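PDB 3F4W: putative hexulose 6 phosphate synthase from Salmonella typhimurium, which is a putative enzyme of the orotidine 5'-phosphate decarboxylase/HUMPS family, built as a TIM barrel and present as two copies in its assembly. Local coordinates for residues A[7-12]-A[33-39]; A[116-120]-A[149-153]. One frame throughout, in Å; residues are numbered along the deposited sequence.

Interaction 1. Residues A[7-12]-A[33-39]; sequences LDELTL and TPFLIRE
Phe35 of helix 33-39 packs against Leu7, Leu10 and Leu12, its ring reaching into the loop that leaves strand 2-7. CG lies anti to the backbone N (chi1 -173°), which directs the ring into the curve of that loop. Leu10 O sits over one face, displaced toward the rim, 3.5 Å from Phe35 CD1; Leu7 O comes instead to the edge, 3.4 Å from Phe35 CD2. At the far end Leu12 CD1 meets Phe35 CZ at 3.9 Å, and Leu12 CD2 lies against the carboxylate end of Glu39. Pro34, which needs no N-H in the first turn of its helix, sets CB 3.5 Å from Asp8 O. Arg38 has the length to span helix and loop; bent at chi3 (-137°), it brings its guanidinium alongside the loop, with Thr11 CG2 centrally above one face.

The clear polar links run through waters. One donates to Asp8 O and Leu10 O and accepts from Arg38 NH1 in the guanidinium plane. A second joins Asp8 OD1 to Thr33 N, a third Glu39 OE1 to Leu12 N.

Farther out, Leu7 is held by backbone hydrogen bonds with Glu30 and Gly32, and Thr11, N-cap of helix 12-22, bonds through its N to Glu14 OE1. Ala43, Ile47 and Ala15 also pack on Phe35, while Phe68 of the second subunit touches Glu9 and Arg38. A malonate ion, probably from the crystallisation liquor, lies near Asp8. The chemistry implies a loop seated on an aromatic ring, with water carrying most of its clear polar links.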
ATOM      1  N   LEU A   7       6.416   7.035 -12.256  1.00 16.79           N
ATOM      2  CA  LEU A   7       6.251   8.406 -11.792  1.00 16.64           C
ATOM      3  C   LEU A   7       5.914   8.393 -10.302  1.00 17.26           C
ATOM      4  O   LEU A   7       4.760   8.213  -9.919  1.00 16.15           O
ATOM      5  CB  LEU A   7       5.147   9.117 -12.577  1.00 15.05           C
ATOM      6  CG  LEU A   7       5.291   9.135 -14.100  1.00 18.83           C
ATOM      7  CD1 LEU A   7       4.102   9.832 -14.732  1.00 17.18           C
ATOM      8  CD2 LEU A   7       6.588   9.811 -14.511  1.00 19.08           C
ATOM      9  N   ASP A   8       6.926   8.580  -9.463  1.00 19.89           N
ATOM     10  CA  ASP A   8       6.746   8.412  -8.023  1.00 22.72           C
ATOM     11  C   ASP A   8       6.475   9.714  -7.265  1.00 20.89           C
ATOM     12  O   ASP A   8       5.462   9.838  -6.575  1.00 21.36           O
ATOM     13  CB  ASP A   8       7.950   7.685  -7.416  1.00 20.11           C
ATOM     14  CG  ASP A   8       7.940   6.188  -7.705  1.00 25.91           C
ATOM     15  OD1 ASP A   8       6.868   5.653  -8.064  1.00 24.71           O
ATOM     16  OD2 ASP A   8       9.005   5.544  -7.570  1.00 26.22           O
ATOM     17  N   GLU A   9       7.376  10.682  -7.393  1.00 26.68           N
ATOM     18  CA  GLU A   9       7.348  11.854  -6.525  1.00 26.58           C
ATOM     19  C   GLU A   9       6.846  13.132  -7.195  1.00 29.89           C
ATOM     20  O   GLU A   9       6.946  14.218  -6.622  1.00 29.11           O
ATOM     21  CB  GLU A   9       8.733  12.074  -5.915  1.00 29.42           C
ATOM     22  CG  GLU A   9       9.275  10.835  -5.209  1.00 32.16           C
ATOM     23  CD  GLU A   9      10.599  11.080  -4.511  1.00 36.49           C
ATOM     24  OE1 GLU A   9      11.065  12.238  -4.507  1.00 41.84           O
ATOM     25  OE2 GLU A   9      11.173  10.112  -3.966  1.00 38.61           O
ATOM     26  N   LEU A  10       6.294  13.002  -8.396  1.00 20.48           N
ATOM     27  CA  LEU A  10       5.788  14.162  -9.121  1.00 23.49           C
ATOM     28  C   LEU A  10       4.341  14.450  -8.750  1.00 23.11           C
ATOM     29  O   LEU A  10       3.598  13.549  -8.365  1.00 21.47           O
ATOM     30  CB  LEU A  10       5.884  13.940 -10.634  1.00 22.76           C
ATOM     31  CG  LEU A  10       7.270  13.816 -11.268  1.00 24.54           C
ATOM     32  CD1 LEU A  10       7.142  13.688 -12.781  1.00 22.32           C
ATOM     33  CD2 LEU A  10       8.129  15.015 -10.900  1.00 30.78           C
ATOM     34  N   THR A  11       3.944  15.713  -8.870  1.00 22.30           N
ATOM     35  CA  THR A  11       2.539  16.077  -8.768  1.00 19.20           C
ATOM     36  C   THR A  11       1.906  15.835 -10.130  1.00 21.36           C
ATOM     37  O   THR A  11       2.614  15.666 -11.120  1.00 18.54           O
ATOM     38  CB  THR A  11       2.371  17.556  -8.408  1.00 18.05           C
ATOM     39  OG1 THR A  11       2.831  18.364  -9.499  1.00 20.19           O
ATOM     40  CG2 THR A  11       3.171  17.895  -7.160  1.00 22.57           C
ATOM     41  N   LEU A  12       0.578  15.822 -10.190  1.00 21.90           N
ATOM     42  CA  LEU A  12      -0.102  15.597 -11.464  1.00 19.21           C
ATOM     43  C   LEU A  12       0.273  16.635 -12.530  1.00 23.49           C
ATOM     44  O   LEU A  12       0.563  16.272 -13.668  1.00 21.31           O
ATOM     45  CB  LEU A  12      -1.622  15.520 -11.283  1.00 16.56           C
ATOM     46  CG  LEU A  12      -2.408  15.243 -12.567  1.00 21.93           C
ATOM     47  CD1 LEU A  12      -1.858  14.023 -13.300  1.00 16.25           C
ATOM     48  CD2 LEU A  12      -3.887  15.070 -12.263  1.00 21.05           C
ATOM     49  N   THR A  33       3.194   4.892  -6.216  1.00 14.97           N
ATOM     50  CA  THR A  33       2.359   4.841  -5.017  1.00 15.99           C
ATOM     51  C   THR A  33       2.154   6.196  -4.333  1.00 16.41           C
ATOM     52  O   THR A  33       1.027   6.557  -4.011  1.00 15.13           O
ATOM     53  CB  THR A  33       2.895   3.824  -3.994  1.00 16.53           C
ATOM     54  OG1 THR A  33       3.153   2.583  -4.659  1.00 15.25           O
ATOM     55  CG2 THR A  33       1.876   3.603  -2.886  1.00 14.48           C
ATOM     56  N   PRO A  34       3.243   6.945  -4.097  1.00 19.99           N
ATOM     57  CA  PRO A  34       3.093   8.264  -3.471  1.00 15.24           C
ATOM     58  C   PRO A  34       2.292   9.210  -4.363  1.00 18.41           C
ATOM     59  O   PRO A  34       1.592  10.098  -3.873  1.00 16.21           O
ATOM     60  CB  PRO A  34       4.537   8.757  -3.347  1.00 18.15           C
ATOM     61  CG  PRO A  34       5.367   7.523  -3.360  1.00 19.24           C
ATOM     62  CD  PRO A  34       4.657   6.572  -4.270  1.00 19.66           C
ATOM     63  N   PHE A  35       2.399   9.003  -5.669  1.00 16.03           N
ATOM     64  CA  PHE A  35       1.677   9.804  -6.652  1.00 17.54           C
ATOM     65  C   PHE A  35       0.182   9.512  -6.522  1.00 19.48           C
ATOM     66  O   PHE A  35      -0.634  10.431  -6.407  1.00 16.72           O
ATOM     67  CB  PHE A  35       2.212   9.483  -8.057  1.00 17.65           C
ATOM     68  CG  PHE A  35       1.664  10.354  -9.153  1.00 17.48           C
ATOM     69  CD1 PHE A  35       0.886  11.464  -8.871  1.00 19.56           C
ATOM     70  CD2 PHE A  35       1.964  10.074 -10.480  1.00 16.38           C
ATOM     71  CE1 PHE A  35       0.395  12.264  -9.894  1.00 19.67           C
ATOM     72  CE2 PHE A  35       1.478  10.866 -11.505  1.00 18.78           C
ATOM     73  CZ  PHE A  35       0.692  11.964 -11.212  1.00 18.07           C
ATOM     74  N   LEU A  36      -0.168   8.227  -6.520  1.00 17.23           N
ATOM     75  CA  LEU A  36      -1.542   7.799  -6.269  1.00 16.73           C
ATOM     76  C   LEU A  36      -2.082   8.358  -4.958  1.00 19.99           C
ATOM     77  O   LEU A  36      -3.198   8.867  -4.900  1.00 19.44           O
ATOM     78  CB  LEU A  36      -1.629   6.276  -6.208  1.00 19.31           C
ATOM     79  CG  LEU A  36      -2.148   5.506  -7.412  1.00 24.15           C
ATOM     80  CD1 LEU A  36      -2.227   4.029  -7.056  1.00 20.30           C
ATOM     81  CD2 LEU A  36      -3.507   6.035  -7.835  1.00 18.98           C
ATOM     82  N   ILE A  37      -1.297   8.230  -3.894  1.00 19.06           N
ATOM     83  CA  ILE A  37      -1.721   8.693  -2.579  1.00 18.78           C
ATOM     84  C   ILE A  37      -1.904  10.208  -2.570  1.00 21.59           C
ATOM     85  O   ILE A  37      -2.811  10.738  -1.922  1.00 18.27           O
ATOM     86  CB  ILE A  37      -0.703   8.294  -1.498  1.00 20.25           C
ATOM     87  CG1 ILE A  37      -0.622   6.768  -1.389  1.00 24.52           C
ATOM     88  CG2 ILE A  37      -1.063   8.921  -0.165  1.00 22.33           C
ATOM     89  CD1 ILE A  37      -1.943   6.102  -1.075  1.00 26.32           C
ATOM     90  N   ARG A  38      -1.039  10.898  -3.303  1.00 20.18           N
ATOM     91  CA  ARG A  38      -1.092  12.350  -3.404  1.00 20.76           C
ATOM     92  C   ARG A  38      -2.369  12.812  -4.092  1.00 22.43           C
ATOM     93  O   ARG A  38      -3.133  13.612  -3.549  1.00 23.31           O
ATOM     94  CB  ARG A  38       0.118  12.844  -4.193  1.00 22.37           C
ATOM     95  CG  ARG A  38       0.302  14.342  -4.220  1.00 25.10           C
ATOM     96  CD  ARG A  38       1.654  14.666  -4.833  1.00 27.26           C
ATOM     97  NE  ARG A  38       2.336  15.716  -4.087  1.00 35.49           N
ATOM     98  CZ  ARG A  38       3.651  15.769  -3.915  1.00 36.74           C
ATOM     99  NH1 ARG A  38       4.427  14.823  -4.426  1.00 32.19           N
ATOM    100  NH2 ARG A  38       4.187  16.764  -3.220  1.00 47.72           N
ATOM    101  N   GLU A  39      -2.596  12.285  -5.290  1.00 18.91           N
ATOM    102  CA  GLU A  39      -3.593  12.828  -6.201  1.00 19.26           C
ATOM    103  C   GLU A  39      -4.893  12.031  -6.215  1.00 19.71           C
ATOM    104  O   GLU A  39      -5.953  12.556  -6.562  1.00 22.42           O
ATOM    105  CB  GLU A  39      -3.003  12.890  -7.617  1.00 20.15           C
ATOM    106  CG  GLU A  39      -3.968  13.362  -8.691  1.00 21.99           C
ATOM    107  CD  GLU A  39      -4.425  14.791  -8.482  1.00 25.52           C
ATOM    108  OE1 GLU A  39      -3.687  15.571  -7.841  1.00 25.54           O
ATOM    109  OE2 GLU A  39      -5.522  15.133  -8.968  1.00 23.46           O
TER
HETATM  110  O   HOH W   1       3.867  12.208  -6.108  1.00 22.21           O
HETATM  111  O   HOH W   2       5.769   3.536  -6.601  1.00 25.38           O
HETATM  112  O   HOH W   3      -1.173  15.977  -7.807  1.00 19.83           O

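Interaction 2. Residues A[116-120]-A[149-153]; sequences LPARV and DLITM
Helices 116-126 and 147-156 are outer helices of a TIM barrel, and their segments 116-120 and 149-153 run in broadly the same direction, at 46° to each other. The two segment axes approach to 10.4 Å, a spacing filled by side chains. Pro117 and Met153 have the nearest CA atoms, and no hydrogen bond crosses the interface. Strand 130-134 and the short helix 137-141 separate the two helices in sequence, as expected of neighbouring outer helices in a beta/alpha barrel.

Leu116 is directed at the facing helix, and its two methyls spread along the near side of that helix. Leu116 CD2 makes the close contact, 3.5 Å from the backbone oxygen Asp149 O, and also lies near Asp149 CB and Thr152 CB. Leu116 CD1 only approaches Met153 CE loosely, at 4.3 Å. A leucine suits this site because its branched end serves neighbours one turn apart. Asp149 shares in the packing through its aliphatic CB.

On the outer side, Pro117 CG rests 3.8 Å from Thr152 CG2. Proline is well accommodated in the first turn of helix 116-126, where its missing N-H costs little, and its ring gives a compact apolar surface. Because CG2 of Thr152 stands anti to the backbone N, the methyl rather than the hydroxyl is turned to that ring.

Toward the barrel, Leu131 of strand 130-134 touches both Val120 and Met153, and Ile162 of strand 161-165 also touches Met153. The flexible thioether fits between such differently shaped neighbours: bends at chi2 (66°) and chi3 (81°) fold its end back toward helix 116-126. There Val120 CG2 is 3.7 Å from Met153 SD and 3.8 Å from Met153 CE.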
ATOM      1  N   LEU A 116      11.630 -16.446  -2.143  1.00 21.24           N
ATOM      2  CA  LEU A 116      11.204 -16.205  -3.516  1.00 19.36           C
ATOM      3  C   LEU A 116      10.730 -17.469  -4.250  1.00 18.30           C
ATOM      4  O   LEU A 116       9.622 -17.493  -4.782  1.00 17.09           O
ATOM      5  CB  LEU A 116      12.317 -15.494  -4.289  1.00 18.50           C
ATOM      6  CG  LEU A 116      11.949 -14.728  -5.562  1.00 21.32           C
ATOM      7  CD1 LEU A 116      10.682 -13.910  -5.367  1.00 21.85           C
ATOM      8  CD2 LEU A 116      13.108 -13.833  -5.972  1.00 19.54           C
ATOM      9  N   PRO A 117      11.558 -18.529  -4.278  1.00 19.77           N
ATOM     10  CA  PRO A 117      11.124 -19.726  -5.010  1.00 18.96           C
ATOM     11  C   PRO A 117       9.808 -20.316  -4.493  1.00 17.99           C
ATOM     12  O   PRO A 117       8.923 -20.624  -5.289  1.00 17.48           O
ATOM     13  CB  PRO A 117      12.281 -20.709  -4.795  1.00 19.83           C
ATOM     14  CG  PRO A 117      13.466 -19.842  -4.528  1.00 22.03           C
ATOM     15  CD  PRO A 117      12.930 -18.669  -3.758  1.00 22.67           C
ATOM     16  N   ALA A 118       9.678 -20.471  -3.179  1.00 20.01           N
ATOM     17  CA  ALA A 118       8.452 -21.014  -2.605  1.00 18.92           C
ATOM     18  C   ALA A 118       7.248 -20.132  -2.932  1.00 19.47           C
ATOM     19  O   ALA A 118       6.169 -20.630  -3.259  1.00 17.25           O
ATOM     20  CB  ALA A 118       8.598 -21.188  -1.099  1.00 21.80           C
ATOM     21  N   ARG A 119       7.441 -18.819  -2.856  1.00 15.57           N
ATOM     22  CA  ARG A 119       6.347 -17.875  -3.065  1.00 17.38           C
ATOM     23  C   ARG A 119       5.909 -17.866  -4.528  1.00 16.62           C
ATOM     24  O   ARG A 119       4.712 -17.817  -4.833  1.00 14.46           O
ATOM     25  CB  ARG A 119       6.767 -16.471  -2.615  1.00 14.53           C
ATOM     26  CG  ARG A 119       5.609 -15.516  -2.388  1.00 14.52           C
ATOM     27  CD  ARG A 119       4.668 -16.053  -1.322  1.00 19.04           C
ATOM     28  NE  ARG A 119       3.523 -15.171  -1.122  1.00 21.15           N
ATOM     29  CZ  ARG A 119       2.442 -15.497  -0.423  1.00 22.18           C
ATOM     30  NH1 ARG A 119       2.347 -16.690   0.144  1.00 21.82           N
ATOM     31  NH2 ARG A 119       1.448 -14.632  -0.303  1.00 21.76           N
ATOM     32  N   VAL A 120       6.881 -17.912  -5.434  1.00 11.91           N
ATOM     33  CA  VAL A 120       6.585 -17.964  -6.861  1.00 13.79           C
ATOM     34  C   VAL A 120       5.775 -19.207  -7.216  1.00 14.81           C
ATOM     35  O   VAL A 120       4.799 -19.126  -7.960  1.00 15.28           O
ATOM     36  CB  VAL A 120       7.867 -17.915  -7.710  1.00 15.32           C
ATOM     37  CG1 VAL A 120       7.542 -18.150  -9.176  1.00 18.92           C
ATOM     38  CG2 VAL A 120       8.566 -16.574  -7.530  1.00 15.22           C
ATOM     39  N   ASP A 149      17.667 -11.245  -7.286  1.00 16.38           N
ATOM     40  CA  ASP A 149      16.285 -11.716  -7.229  1.00 17.07           C
ATOM     41  C   ASP A 149      15.738 -12.044  -8.619  1.00 14.56           C
ATOM     42  O   ASP A 149      14.968 -12.988  -8.780  1.00 17.22           O
ATOM     43  CB  ASP A 149      15.384 -10.706  -6.506  1.00 17.14           C
ATOM     44  CG  ASP A 149      15.539 -10.760  -4.991  1.00 19.80           C
ATOM     45  OD1 ASP A 149      16.197 -11.695  -4.485  1.00 23.88           O
ATOM     46  OD2 ASP A 149      14.996  -9.871  -4.304  1.00 25.81           O
ATOM     47  N   LEU A 150      16.141 -11.273  -9.626  1.00 13.81           N
ATOM     48  CA  LEU A 150      15.700 -11.543 -10.992  1.00 14.48           C
ATOM     49  C   LEU A 150      16.243 -12.885 -11.483  1.00 15.26           C
ATOM     50  O   LEU A 150      15.545 -13.634 -12.165  1.00 14.90           O
ATOM     51  CB  LEU A 150      16.125 -10.424 -11.948  1.00 14.63           C
ATOM     52  CG  LEU A 150      15.690 -10.606 -13.406  1.00 15.34           C
ATOM     53  CD1 LEU A 150      14.178 -10.755 -13.503  1.00 16.31           C
ATOM     54  CD2 LEU A 150      16.157  -9.447 -14.263  1.00 14.31           C
ATOM     55  N   ILE A 151      17.490 -13.179 -11.130  1.00 17.82           N
ATOM     56  CA  ILE A 151      18.114 -14.448 -11.493  1.00 16.11           C
ATOM     57  C   ILE A 151      17.334 -15.631 -10.927  1.00 18.34           C
ATOM     58  O   ILE A 151      17.029 -16.584 -11.640  1.00 19.15           O
ATOM     59  CB  ILE A 151      19.572 -14.512 -11.005  1.00 19.36           C
ATOM     60  CG1 ILE A 151      20.420 -13.472 -11.739  1.00 20.36           C
ATOM     61  CG2 ILE A 151      20.138 -15.915 -11.193  0.50 17.62           C
ATOM     62  CD1 ILE A 151      21.821 -13.332 -11.188  1.00 22.40           C
ATOM     63  N   THR A 152      17.000 -15.565  -9.644  1.00 18.94           N
ATOM     64  CA  THR A 152      16.198 -16.615  -9.030  1.00 20.48           C
ATOM     65  C   THR A 152      14.819 -16.705  -9.674  1.00 21.57           C
ATOM     66  O   THR A 152      14.347 -17.793 -10.002  1.00 24.81           O
ATOM     67  CB  THR A 152      16.039 -16.394  -7.523  1.00 24.26           C
ATOM     68  OG1 THR A 152      17.325 -16.470  -6.900  1.00 21.92           O
ATOM     69  CG2 THR A 152      15.126 -17.453  -6.924  1.00 20.03           C
ATOM     70  N   MET A 153      14.178 -15.556  -9.860  1.00 20.26           N
ATOM     71  CA  MET A 153      12.864 -15.524 -10.486  1.00 19.91           C
ATOM     72  C   MET A 153      12.864 -16.247 -11.832  1.00 21.29           C
ATOM     73  O   MET A 153      11.995 -17.074 -12.102  1.00 21.97           O
ATOM     74  CB  MET A 153      12.382 -14.081 -10.665  1.00 19.58           C
ATOM     75  CG  MET A 153      11.091 -13.975 -11.452  1.00 14.67           C
ATOM     76  SD  MET A 153       9.698 -14.698 -10.571  1.00 18.12           S
ATOM     77  CE  MET A 153       9.291 -13.363  -9.447  1.00 16.85           C
TER

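How the interactions relate
Interactions 1 and 2 lie on opposite sides of the centre of one eight-stranded parallel barrel, their centres 29 Å apart and their nearest atoms about 17 Å apart. Along the chain they follow in series: residues 7-39 complete interaction 1 well before residue 116 opens interaction 2. The first joins the loop after strand 2-7 to the helix after strand 28-31; the second joins two outer helices with strand 130-134 between them in sequence. They share no segment, only the barrel. Interaction 1 thus links the start of the barrel near the subunit interface and interaction 2 joins outer helices of its second half, so the two pack independently within one closed barrel.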